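Local coordinates for cytosol aminopeptidase (Staphylococcus aureus subsp. aureus, PDB 3KZW), which probably removes amino acids one at a time from the N-termini of peptides, acting as a metal-dependent leucyl aminopeptidase of the cytosol aminopeptidase family, at residues Thr218-Ile223 against Lys260-Thr265; Val264-Asn269 against Gly315-Ala320; Pro277-Gly282 against Phe377-Tyr382; Ala311-Ile316 against Gly331-Ala336; Pro384-Asp389 against Val509-Gln514. One frame throughout, in Å; residues are numbered along the deposited sequence.

Interaction 1 (Thr218-Ile223 against Lys260-Thr265)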
# COMPACT_ATOMS: atom_id res chain seq x y z
N THR A 218 18.26 28.00 18.77
CA THR A 218 17.40 29.15 19.06
C THR A 218 16.41 28.84 20.18
O THR A 218 16.01 29.73 20.92
CB THR A 218 16.63 29.64 17.81
OG1 THR A 218 15.78 28.59 17.32
CG2 THR A 218 17.59 30.08 16.71
N PHE A 219 16.02 27.57 20.29
CA PHE A 219 15.16 27.10 21.37
C PHE A 219 15.88 27.25 22.71
O PHE A 219 15.29 27.76 23.67
CB PHE A 219 14.74 25.65 21.13
CG PHE A 219 13.75 25.12 22.14
CD1 PHE A 219 12.73 25.92 22.65
CD2 PHE A 219 13.81 23.79 22.56
CE1 PHE A 219 11.82 25.42 23.58
CE2 PHE A 219 12.90 23.28 23.48
CZ PHE A 219 11.90 24.10 23.99
N ALA A 220 17.14 26.84 22.76
CA ALA A 220 17.99 27.01 23.95
C ALA A 220 18.18 28.48 24.29
O ALA A 220 18.03 28.88 25.44
CB ALA A 220 19.33 26.32 23.75
N GLU A 221 18.49 29.29 23.27
CA GLU A 221 18.70 30.73 23.43
C GLU A 221 17.46 31.44 23.97
O GLU A 221 17.57 32.35 24.79
CB GLU A 221 19.14 31.36 22.11
CG GLU A 221 20.57 31.03 21.71
CD GLU A 221 20.91 31.43 20.28
OE1 GLU A 221 20.03 31.96 19.57
OE2 GLU A 221 22.07 31.21 19.87
N ASP A 222 16.28 31.02 23.49
CA ASP A 222 15.01 31.60 23.93
C ASP A 222 14.72 31.30 25.40
O ASP A 222 14.19 32.14 26.12
CB ASP A 222 13.85 31.12 23.05
CG ASP A 222 13.79 31.84 21.71
OD1 ASP A 222 14.72 32.62 21.37
OD2 ASP A 222 12.80 31.62 20.98
N ILE A 223 15.08 30.09 25.84
CA ILE A 223 14.90 29.68 27.23
C ILE A 223 15.82 30.48 28.16
O ILE A 223 15.39 30.93 29.23
CB ILE A 223 15.10 28.14 27.41
CG1 ILE A 223 14.00 27.38 26.67
CG2 ILE A 223 15.09 27.75 28.88
CD1 ILE A 223 14.34 25.93 26.35
N LYS A 260 22.78 21.71 14.89
CA LYS A 260 23.22 20.64 15.79
C LYS A 260 22.46 20.64 17.13
O LYS A 260 21.95 21.68 17.56
CB LYS A 260 24.73 20.73 16.03
CG LYS A 260 25.58 20.76 14.77
CD LYS A 260 25.48 19.46 13.97
CE LYS A 260 26.14 19.62 12.61
NZ LYS A 260 25.81 18.49 11.71
N PRO A 261 22.40 19.46 17.80
CA PRO A 261 21.65 19.29 19.05
C PRO A 261 22.15 20.14 20.22
O PRO A 261 23.28 20.64 20.20
CB PRO A 261 21.82 17.80 19.36
CG PRO A 261 23.03 17.38 18.62
CD PRO A 261 23.01 18.19 17.37
N ARG A 262 21.29 20.30 21.23
CA ARG A 262 21.62 21.02 22.45
C ARG A 262 21.05 20.26 23.65
O ARG A 262 20.03 19.56 23.52
CB ARG A 262 21.03 22.43 22.43
CG ARG A 262 21.59 23.37 21.36
CD ARG A 262 22.99 23.84 21.70
NE ARG A 262 23.45 24.89 20.80
CZ ARG A 262 24.07 24.67 19.64
NH1 ARG A 262 24.32 23.44 19.22
NH2 ARG A 262 24.45 25.70 18.89
N LEU A 263 21.70 20.40 24.80
CA LEU A 263 21.13 19.94 26.06
C LEU A 263 20.92 21.13 26.99
O LEU A 263 21.87 21.86 27.29
CB LEU A 263 22.01 18.88 26.74
CG LEU A 263 21.35 18.19 27.94
CD1 LEU A 263 20.61 16.93 27.52
CD2 LEU A 263 22.38 17.87 29.00
N VAL A 264 19.68 21.32 27.42
CA VAL A 264 19.32 22.45 28.27
C VAL A 264 19.01 21.97 29.69
O VAL A 264 18.13 21.12 29.88
CB VAL A 264 18.12 23.25 27.70
CG1 VAL A 264 17.83 24.48 28.54
CG2 VAL A 264 18.38 23.65 26.26
N THR A 265 19.74 22.50 30.66
CA THR A 265 19.50 22.20 32.07
C THR A 265 18.87 23.41 32.74
O THR A 265 19.39 24.52 32.67
CB THR A 265 20.81 21.80 32.81
OG1 THR A 265 21.52 20.83 32.04
CG2 THR A 265 20.50 21.22 34.18
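Ala220 and Val264 make the closest approach of this contact, with Ala220 CB 3.8 Å from Val264 CG2, and everything that bridges the two segments is apolar. The CG2 methyl also reaches Ala220 CA at 4.1 Å, so one valine branch lies against the CA-CB corner of the alanine. Val264 sends its other branch elsewhere: CG1 stands opposite the backbone N (chi1 -175°) and comes within 4.3 Å of Ile223 CG2, one helical turn further on. A single strand side chain is thereby shared between two helix positions three residues apart. Arg262 adds only aliphatic carbon, its CG lying 4.4 Å from Ala220 CB.

No polar bond joins the two segments. Arg262 NH1 donates to Pro261 O at 3.1 Å; the oxygen lies almost in the guanidinium plane, whereas the donor sits well above the carbonyl plane. Glu221 OE2 remains 6.1 Å from Arg262 NH2, too far for a salt bridge, and bonds instead to Gln217.

Within the helix, Ile223 CD1 rests 3.7 Å above one face of the Phe219 ring, toward its rim; outside it, Phe206 of helix 188-208 meets that ring edge-to-face.

The axes of segments 218-223 and 262-265 are 9.0 Å apart and lie 18° from parallel. Strand 262-269 itself runs antiparallel to its neighbour 328-338. Helix 216-226, which touches strands 233-237 and 328-338 as well, covers one face of the sheet in the alpha/beta catalytic domain.

Interaction 2 (Val264-Asn269 against Gly315-Ala320)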
# COMPACT_ATOMS: atom_id res chain seq x y z
N VAL A 264 19.68 21.32 27.42
CA VAL A 264 19.32 22.45 28.27
C VAL A 264 19.01 21.97 29.69
O VAL A 264 18.13 21.12 29.88
CB VAL A 264 18.12 23.25 27.70
CG1 VAL A 264 17.83 24.48 28.54
CG2 VAL A 264 18.38 23.65 26.26
N THR A 265 19.74 22.50 30.66
CA THR A 265 19.50 22.20 32.07
C THR A 265 18.87 23.41 32.74
O THR A 265 19.39 24.52 32.67
CB THR A 265 20.81 21.80 32.81
OG1 THR A 265 21.52 20.83 32.04
CG2 THR A 265 20.50 21.22 34.18
N ILE A 266 17.72 23.18 33.38
CA ILE A 266 16.97 24.24 34.06
C ILE A 266 16.82 23.89 35.53
O ILE A 266 16.22 22.88 35.88
CB ILE A 266 15.57 24.41 33.42
CG1 ILE A 266 15.67 24.72 31.93
CG2 ILE A 266 14.78 25.51 34.13
CD1 ILE A 266 14.38 24.51 31.16
N THR A 267 17.38 24.73 36.41
CA THR A 267 17.27 24.50 37.85
C THR A 267 16.43 25.57 38.55
O THR A 267 16.59 26.76 38.29
CB THR A 267 18.65 24.37 38.54
OG1 THR A 267 19.44 25.52 38.24
CG2 THR A 267 19.37 23.12 38.08
N TYR A 268 15.54 25.12 39.42
CA TYR A 268 14.75 26.01 40.26
C TYR A 268 14.77 25.50 41.70
O TYR A 268 14.29 24.40 41.97
CB TYR A 268 13.32 26.12 39.74
CG TYR A 268 12.33 26.72 40.72
CD1 TYR A 268 12.33 28.09 41.00
CD2 TYR A 268 11.40 25.92 41.38
CE1 TYR A 268 11.43 28.63 41.91
CE2 TYR A 268 10.49 26.45 42.29
CZ TYR A 268 10.51 27.81 42.55
OH TYR A 268 9.62 28.35 43.45
N ASN A 269 15.35 26.29 42.60
CA ASN A 269 15.44 25.92 44.01
C ASN A 269 14.43 26.71 44.84
O ASN A 269 14.74 27.77 45.38
CB ASN A 269 16.87 26.10 44.53
CG ASN A 269 17.85 25.16 43.86
OD1 ASN A 269 17.77 23.94 44.02
ND2 ASN A 269 18.80 25.71 43.11
N GLY A 315 7.03 25.13 30.59
CA GLY A 315 5.79 25.69 31.12
C GLY A 315 5.56 25.36 32.58
O GLY A 315 5.18 26.24 33.37
N ILE A 316 5.81 24.11 32.95
CA ILE A 316 5.66 23.64 34.33
C ILE A 316 6.61 24.39 35.28
O ILE A 316 6.19 24.85 36.35
CB ILE A 316 5.87 22.10 34.45
CG1 ILE A 316 4.73 21.35 33.76
CG2 ILE A 316 5.95 21.67 35.91
CD1 ILE A 316 5.05 19.91 33.41
N ILE A 317 7.87 24.54 34.87
CA ILE A 317 8.86 25.26 35.66
C ILE A 317 8.52 26.75 35.74
O ILE A 317 8.69 27.38 36.79
CB ILE A 317 10.30 25.02 35.12
CG1 ILE A 317 10.67 23.54 35.27
CG2 ILE A 317 11.32 25.90 35.84
CD1 ILE A 317 11.87 23.09 34.44
N GLU A 318 8.03 27.31 34.64
CA GLU A 318 7.57 28.70 34.59
C GLU A 318 6.45 28.95 35.60
O GLU A 318 6.46 29.97 36.30
CB GLU A 318 7.12 29.08 33.17
CG GLU A 318 6.40 30.42 33.03
CD GLU A 318 7.32 31.64 33.17
OE1 GLU A 318 8.54 31.47 33.35
OE2 GLU A 318 6.81 32.78 33.08
N ALA A 319 5.51 28.02 35.67
CA ALA A 319 4.39 28.12 36.61
C ALA A 319 4.85 27.97 38.05
O ALA A 319 4.44 28.74 38.92
CB ALA A 319 3.33 27.09 36.28
N ALA A 320 5.72 26.99 38.30
CA ALA A 320 6.24 26.72 39.64
C ALA A 320 7.01 27.91 40.22
O ALA A 320 6.89 28.21 41.41
CB ALA A 320 7.10 25.47 39.64
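Ile266 and Ile317 meet branch to branch: Ile266 CG2 lies 3.8 Å from Ile317 CD1 and 3.9 Å from Ile317 CG2, so one methyl of the strand residue lies against the tips of both branches of Ile317. The two side chains cross obliquely. Both CG2 methyls stand opposite their own backbone N, which leaves each CG1 arm beside that N; from there the arm of Ile317 carries CD1 over to the strand.

Tyr268 supplies the rest of the first shell. Its CB lies 4.4 Å from Ile317 CG2, and its ring extends past the isoleucine to Ala320, where CE2 comes 4.4 Å from the CB methyl. The phenol oxygen Tyr268 OH passes 3.4 Å from Ala320 O without bonding to it, and that carbonyl stands obliquely to the ring. The hydroxyl has its hydrogen bond with Leu325 O, just beyond the end of the helix, which fixes the far end of the ring.

In the next shell, Ile329 of strand 328-338 touches both Ile317 and Ala320, while Val232 and Leu333 touch Ile266. Ile266 and Tyr268, alternate residues of the strand, both face the helix; their backbones pair with Gly331 and Ile329.

The axes of 264-269 and 315-320 approach to 9.9 Å and diverge by 23° from parallel. Strand 262-269 lies between strands 233-237 and 328-338, antiparallel to both, and helix 308-322 is covered in turn by helices 188-208 and 505-512 through Glu318, Ile316 and Ala319.

Interaction 3 (Pro277-Gly282 against Phe377-Tyr382)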
# COMPACT_ATOMS: atom_id res chain seq x y z
N PRO A 277 16.05 17.11 44.33
CA PRO A 277 15.12 17.78 43.42
C PRO A 277 14.17 16.82 42.72
O PRO A 277 14.34 15.60 42.78
CB PRO A 277 16.06 18.44 42.40
CG PRO A 277 17.24 17.54 42.36
CD PRO A 277 17.39 16.96 43.74
N ILE A 278 13.15 17.38 42.07
CA ILE A 278 12.28 16.62 41.19
C ILE A 278 12.78 16.80 39.76
O ILE A 278 12.92 17.93 39.28
CB ILE A 278 10.81 17.08 41.32
CG1 ILE A 278 10.28 16.74 42.72
CG2 ILE A 278 9.93 16.43 40.25
CD1 ILE A 278 9.06 17.53 43.14
N ALA A 279 13.09 15.69 39.10
CA ALA A 279 13.60 15.72 37.73
C ALA A 279 12.46 15.70 36.72
O ALA A 279 11.62 14.81 36.74
CB ALA A 279 14.54 14.56 37.48
N LEU A 280 12.45 16.71 35.85
CA LEU A 280 11.49 16.78 34.76
C LEU A 280 12.24 16.75 33.42
O LEU A 280 12.95 17.70 33.08
CB LEU A 280 10.61 18.02 34.87
CG LEU A 280 9.78 18.21 36.15
CD1 LEU A 280 9.08 19.56 36.12
CD2 LEU A 280 8.76 17.10 36.35
N VAL A 281 12.07 15.65 32.69
CA VAL A 281 12.78 15.43 31.43
C VAL A 281 11.84 15.64 30.24
O VAL A 281 10.72 15.13 30.24
CB VAL A 281 13.41 14.02 31.38
CG1 VAL A 281 14.18 13.81 30.09
CG2 VAL A 281 14.33 13.81 32.58
N GLY A 282 12.29 16.38 29.24
CA GLY A 282 11.47 16.69 28.08
C GLY A 282 12.12 16.37 26.74
O GLY A 282 13.29 16.66 26.53
N PHE A 377 19.47 9.57 32.03
CA PHE A 377 20.70 9.18 32.71
C PHE A 377 21.41 10.40 33.30
O PHE A 377 21.93 10.33 34.42
CB PHE A 377 21.64 8.42 31.77
CG PHE A 377 22.81 7.79 32.46
CD1 PHE A 377 22.67 6.57 33.13
CD2 PHE A 377 24.05 8.41 32.47
CE1 PHE A 377 23.76 5.98 33.79
CE2 PHE A 377 25.14 7.83 33.13
CZ PHE A 377 24.99 6.62 33.79
N TYR A 378 21.43 11.50 32.55
CA TYR A 378 22.01 12.75 33.03
C TYR A 378 21.22 13.33 34.20
O TYR A 378 21.80 13.85 35.15
CB TYR A 378 22.10 13.77 31.88
CG TYR A 378 22.61 15.13 32.31
CD1 TYR A 378 23.96 15.34 32.59
CD2 TYR A 378 21.74 16.21 32.42
CE1 TYR A 378 24.43 16.59 32.98
CE2 TYR A 378 22.20 17.47 32.81
CZ TYR A 378 23.54 17.65 33.08
OH TYR A 378 24.00 18.88 33.46
N ALA A 379 19.89 13.24 34.13
CA ALA A 379 19.02 13.74 35.20
C ALA A 379 19.25 12.99 36.51
O ALA A 379 19.17 13.58 37.59
CB ALA A 379 17.57 13.66 34.78
N ASN A 380 19.54 11.70 36.40
CA ASN A 380 19.72 10.83 37.56
C ASN A 380 21.01 11.12 38.34
O ASN A 380 21.14 10.74 39.51
CB ASN A 380 19.68 9.36 37.13
CG ASN A 380 19.16 8.44 38.22
OD1 ASN A 380 18.40 8.86 39.10
ND2 ASN A 380 19.56 7.18 38.17
N GLN A 381 21.95 11.80 37.69
CA GLN A 381 23.20 12.24 38.32
C GLN A 381 22.92 13.23 39.45
O GLN A 381 23.67 13.31 40.42
CB GLN A 381 24.12 12.91 37.29
CG GLN A 381 24.32 12.13 36.01
CD GLN A 381 25.55 11.24 36.04
OE1 GLN A 381 25.73 10.43 36.96
NE2 GLN A 381 26.40 11.38 35.03
N TYR A 382 21.83 13.99 39.31
CA TYR A 382 21.40 14.96 40.31
C TYR A 382 20.76 14.28 41.53
O TYR A 382 20.39 14.95 42.50
CB TYR A 382 20.42 15.97 39.69
CG TYR A 382 21.07 16.97 38.77
CD1 TYR A 382 21.24 16.69 37.41
CD2 TYR A 382 21.50 18.21 39.24
CE1 TYR A 382 21.83 17.61 36.55
CE2 TYR A 382 22.10 19.14 38.39
CZ TYR A 382 22.26 18.83 37.05
OH TYR A 382 22.84 19.74 36.20
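Ala379 directs its CB at the strand and meets two strand side chains: Val281 CG2 at 3.9 Å and Ala279 CB at 4.2 Å. The methyl is therefore received by alternate residues, i and i+2, of an extended chain. On Val281 the branch that touches is the one set beside its own backbone N, CG2, while CG1 is turned opposite that N (chi1 -178°). Since two of the three groups are alanines, the backbones can come close, and Ala279 CA is 6.3 Å from Ala379 CA.

Pro277 and Tyr382 meet differently. The ring edge of Pro277 lies against the tyrosine's backbone, with CD 3.8 Å from Tyr382 O, and its CG is 4.4 Å from Tyr382 CB. The tyrosine's first bond faces the proline, yet its ring turns back beside its own segment, where Tyr378 CE2 and Ala379 O lie at its edge and in its plane. There Tyr382 OH and Tyr378 OH are hydrogen-bonded at 3.1 Å. The Tyr378 hydroxyl also makes weak hydrogen bonds to Thr265 OG1 and Lys237 NZ, so the tyrosine pair connects this segment with strands 262-269 and 233-237.

Helix 368-380 packs on this face of the sheet, its Ala379 touching Val332 of strand 328-338 as well. Strand 278-285 runs between 328-338 and 386-391, parallel to both, and Ala279 pairs through its backbone with Val386 and Met388. Leu280, pointing away from helix 368-380, touches Ile329.

Interaction 4 (Ala311-Ile316 against Gly331-Ala336)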
# COMPACT_ATOMS: atom_id res chain seq x y z
N ALA A 311 8.66 21.74 25.63
CA ALA A 311 7.92 22.98 25.80
C ALA A 311 7.07 22.96 27.08
O ALA A 311 7.05 23.94 27.83
CB ALA A 311 7.05 23.25 24.59
N ASN A 312 6.41 21.84 27.32
CA ASN A 312 5.55 21.68 28.49
C ASN A 312 6.33 21.62 29.82
O ASN A 312 5.82 22.05 30.86
CB ASN A 312 4.61 20.48 28.33
CG ASN A 312 3.57 20.69 27.24
OD1 ASN A 312 3.57 21.72 26.55
ND2 ASN A 312 2.67 19.73 27.08
N VAL A 313 7.55 21.09 29.77
CA VAL A 313 8.45 21.11 30.93
C VAL A 313 8.81 22.55 31.29
O VAL A 313 8.77 22.93 32.46
CB VAL A 313 9.72 20.25 30.70
CG1 VAL A 313 10.78 20.51 31.77
CG2 VAL A 313 9.37 18.77 30.68
N VAL A 314 9.15 23.34 30.27
CA VAL A 314 9.43 24.77 30.44
C VAL A 314 8.23 25.48 31.06
O VAL A 314 8.39 26.30 31.96
CB VAL A 314 9.84 25.44 29.10
CG1 VAL A 314 10.00 26.95 29.26
CG2 VAL A 314 11.13 24.84 28.57
N GLY A 315 7.03 25.13 30.59
CA GLY A 315 5.79 25.69 31.12
C GLY A 315 5.56 25.36 32.58
O GLY A 315 5.18 26.24 33.37
N ILE A 316 5.81 24.11 32.95
CA ILE A 316 5.66 23.64 34.33
C ILE A 316 6.61 24.39 35.28
O ILE A 316 6.19 24.85 36.35
CB ILE A 316 5.87 22.10 34.45
CG1 ILE A 316 4.73 21.35 33.76
CG2 ILE A 316 5.95 21.67 35.91
CD1 ILE A 316 5.05 19.91 33.41
N GLY A 331 15.23 20.53 35.44
CA GLY A 331 14.65 20.23 34.14
C GLY A 331 15.73 19.94 33.13
O GLY A 331 16.68 20.71 32.99
N VAL A 332 15.60 18.81 32.43
CA VAL A 332 16.57 18.42 31.40
C VAL A 332 15.86 18.30 30.06
O VAL A 332 14.89 17.54 29.92
CB VAL A 332 17.29 17.10 31.75
CG1 VAL A 332 18.36 16.77 30.70
CG2 VAL A 332 17.92 17.17 33.14
N LEU A 333 16.34 19.05 29.07
CA LEU A 333 15.76 19.04 27.73
C LEU A 333 16.77 18.55 26.71
O LEU A 333 17.86 19.12 26.57
CB LEU A 333 15.25 20.43 27.35
CG LEU A 333 14.40 21.20 28.37
CD1 LEU A 333 14.10 22.59 27.84
CD2 LEU A 333 13.11 20.47 28.72
N ALA A 334 16.42 17.47 26.01
CA ALA A 334 17.24 16.94 24.93
C ALA A 334 16.71 17.46 23.61
O ALA A 334 15.67 17.00 23.13
CB ALA A 334 17.23 15.42 24.96
N CYS A 335 17.43 18.42 23.03
CA CYS A 335 16.98 19.09 21.81
C CYS A 335 17.81 18.68 20.60
O CYS A 335 19.03 18.71 20.65
CB CYS A 335 17.05 20.61 21.99
SG CYS A 335 16.22 21.21 23.47
N ALA A 336 17.12 18.30 19.53
CA ALA A 336 17.76 17.87 18.28
C ALA A 336 16.78 17.98 17.12
O ALA A 336 15.58 18.15 17.32
CB ALA A 336 18.26 16.44 18.40
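This is a wholly apolar helix-on-sheet contact buried in the catalytic domain, in which Leu333 of strand 328-338 fits against Val313 and Val314 on one face of helix 308-322. Each leucine methyl has a separate partner. Leu333 CD2 lies 3.8 Å from Val313 CG1 and 3.9 Å from Val313 CB, and Leu333 CD1 lies 3.8 Å from Val314 CG2. The directions of approach differ too: Leu333 and Val313 lie alongside, pointing opposite ways, whereas Val314 runs across the leucine roughly perpendicularly. The fork is placed by a Leu333 CG set beside the backbone N and opposite the carbonyl carbon (chi1 -46°), with the chain beyond it extended (chi2 175°).

The helix belongs to a beta-alpha-beta crossover: strand 278-285 leads through helix 308-322 into strand 328-338, and the two strands are parallel neighbours in the sheet. Backbone bonds of Val332 with Leu280 and Gly282 give that pairing directly.

Gly331 is where the two backbones run nearest, its CA 7.0 Å from Val313 CA. The strand carries no side chain here, and a CB on Gly331 would point toward Val313.

Val314 turns less squarely to the strand than Val313 does, and it also touches Ile223 of helix 216-226 and Leu202 of helix 188-208. Ile223 touches Leu333 as well. On the other side of the strand, Val332 points away from helix 308-322 and packs on Ala375, Tyr378 and Ala379 of helix 368-380.

Interaction 5 (Pro384-Asp389 against Val509-Gln514); sequences PSVIMD and VQWLKQ
Strand and helix backbones stand well apart where Met388 faces Trp511, their CA atoms separated by 12.0 Å, and long side chains bridge the gap. Met388 and Trp511 reach toward each other from its two sides. The methionine leaves the strand as an extended chain and lays its terminal methyl over one face of the indole: CE is 3.6 Å from the centroid of the six-membered ring and 16° off the ring normal, a CH-pi contact. Within that ring CE lies nearest to CH2, at 3.5 Å, displaced toward the rim. The sulfur stands farther out, with Met388 SD 4.8 Å from the same centroid but still above the face, so the pair is also a Met-aromatic contact. Trp511 reaches this position because its CG points opposite the backbone N (chi1 179°), carrying the benzo end of the indole to the strand.

Helix 505-512, close to the C-terminus, is thereby fastened onto strand 386-391 of the central sheet, on the same face as helix 308-322, whose Ile316 touches Leu512. Val386, two residues before Met388 and likewise facing the helix, brings CG1 to 4.0 Å from Trp511 CH2, obliquely to the ring. Ile278 of the adjoining strand also touches the indole, and so does Ile423 of helix 414-426. Met388 itself packs on Ile420 of that helix.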
# COMPACT_ATOMS: atom_id res chain seq x y z
N PRO A 384 17.66 12.60 41.96
CA PRO A 384 16.33 13.12 42.24
C PRO A 384 15.48 12.12 43.02
O PRO A 384 15.80 10.93 43.05
CB PRO A 384 15.74 13.33 40.84
CG PRO A 384 16.70 12.70 39.86
CD PRO A 384 17.74 11.97 40.63
N SER A 385 14.42 12.61 43.66
CA SER A 385 13.49 11.75 44.38
C SER A 385 12.58 11.02 43.40
O SER A 385 12.13 9.90 43.67
CB SER A 385 12.65 12.56 45.37
OG SER A 385 11.90 13.56 44.71
N VAL A 386 12.32 11.66 42.26
CA VAL A 386 11.50 11.09 41.18
C VAL A 386 11.90 11.70 39.84
O VAL A 386 12.29 12.87 39.77
CB VAL A 386 9.98 11.27 41.45
CG1 VAL A 386 9.56 12.75 41.40
CG2 VAL A 386 9.14 10.43 40.48
N ILE A 387 11.83 10.89 38.79
CA ILE A 387 12.06 11.36 37.42
C ILE A 387 10.75 11.26 36.64
O ILE A 387 10.11 10.21 36.62
CB ILE A 387 13.18 10.56 36.71
CG1 ILE A 387 14.51 10.71 37.46
CG2 ILE A 387 13.34 11.02 35.25
CD1 ILE A 387 15.61 9.77 36.98
N MET A 388 10.36 12.36 36.02
CA MET A 388 9.19 12.38 35.15
C MET A 388 9.58 12.89 33.77
O MET A 388 10.10 13.99 33.64
CB MET A 388 8.09 13.26 35.73
CG MET A 388 7.47 12.72 37.00
SD MET A 388 6.23 13.83 37.68
CE MET A 388 6.07 13.16 39.33
N ASP A 389 9.35 12.07 32.75
CA ASP A 389 9.63 12.48 31.39
C ASP A 389 8.35 12.69 30.58
O ASP A 389 7.35 12.00 30.80
CB ASP A 389 10.60 11.51 30.69
CG ASP A 389 9.94 10.21 30.25
OD1 ASP A 389 9.23 10.22 29.22
OD2 ASP A 389 10.13 9.19 30.93
N VAL A 509 1.54 20.74 37.80
CA VAL A 509 1.51 21.92 38.66
C VAL A 509 0.69 21.65 39.93
O VAL A 509 1.14 21.96 41.04
CB VAL A 509 0.97 23.18 37.91
CG1 VAL A 509 0.62 24.31 38.88
CG2 VAL A 509 2.00 23.66 36.89
N GLN A 510 -0.48 21.05 39.75
CA GLN A 510 -1.34 20.68 40.87
C GLN A 510 -0.64 19.69 41.81
O GLN A 510 -0.75 19.81 43.03
CB GLN A 510 -2.66 20.10 40.36
CG GLN A 510 -3.70 19.80 41.44
CD GLN A 510 -4.07 21.02 42.26
OE1 GLN A 510 -4.02 20.97 43.49
NE2 GLN A 510 -4.42 22.12 41.59
N TRP A 511 0.09 18.74 41.23
CA TRP A 511 0.87 17.77 41.99
C TRP A 511 2.01 18.43 42.75
O TRP A 511 2.29 18.09 43.90
CB TRP A 511 1.40 16.66 41.08
CG TRP A 511 2.22 15.64 41.80
CD1 TRP A 511 1.76 14.59 42.54
CD2 TRP A 511 3.65 15.58 41.87
NE1 TRP A 511 2.81 13.87 43.05
CE2 TRP A 511 3.99 14.46 42.66
CE3 TRP A 511 4.69 16.36 41.33
CZ2 TRP A 511 5.31 14.10 42.94
CZ3 TRP A 511 6.01 16.00 41.61
CH2 TRP A 511 6.30 14.88 42.40
N LEU A 512 2.68 19.38 42.09
CA LEU A 512 3.77 20.14 42.71
C LEU A 512 3.30 21.00 43.87
O LEU A 512 4.04 21.21 44.83
CB LEU A 512 4.48 21.02 41.67
CG LEU A 512 5.40 20.35 40.64
CD1 LEU A 512 5.86 21.39 39.63
CD2 LEU A 512 6.59 19.67 41.31
N LYS A 513 2.07 21.49 43.78
CA LYS A 513 1.45 22.28 44.85
C LYS A 513 1.24 21.48 46.13
O LYS A 513 1.09 22.05 47.20
CB LYS A 513 0.11 22.86 44.38
CG LYS A 513 0.22 24.11 43.51
CD LYS A 513 -1.15 24.57 43.00
CE LYS A 513 -2.01 25.13 44.12
NZ LYS A 513 -3.37 25.52 43.64
N GLN A 514 1.24 20.15 46.00
CA GLN A 514 0.96 19.26 47.12
C GLN A 514 2.20 18.63 47.75
O GLN A 514 2.09 17.69 48.56
CB GLN A 514 -0.03 18.17 46.69
CG GLN A 514 -1.41 18.71 46.30
CD GLN A 514 -2.32 17.65 45.71
OE1 GLN A 514 -2.05 16.45 45.80
NE2 GLN A 514 -3.43 18.09 45.11

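All five contacts gather on one mixed sheet of the catalytic domain. Strand 262-269 serves interactions 1 and 2, and helix 308-322 serves interactions 2 and 4; the centres of 1 and 4, and of 2 and 4, are about 9 Å apart. Interactions 1, 2, 4 and 5 put helices on one face, and interaction 3 puts helix 368-380 on the other. Along the chain, interaction 4 is nested within the loop that interaction 3 closes, while interactions 2 and 3 alternate. Interaction 5 joins the C-terminal helix to strand 386-391, with its centre about 23 Å from interaction 1. Sequence-distant segments thus build a three-layered alpha/beta/alpha core.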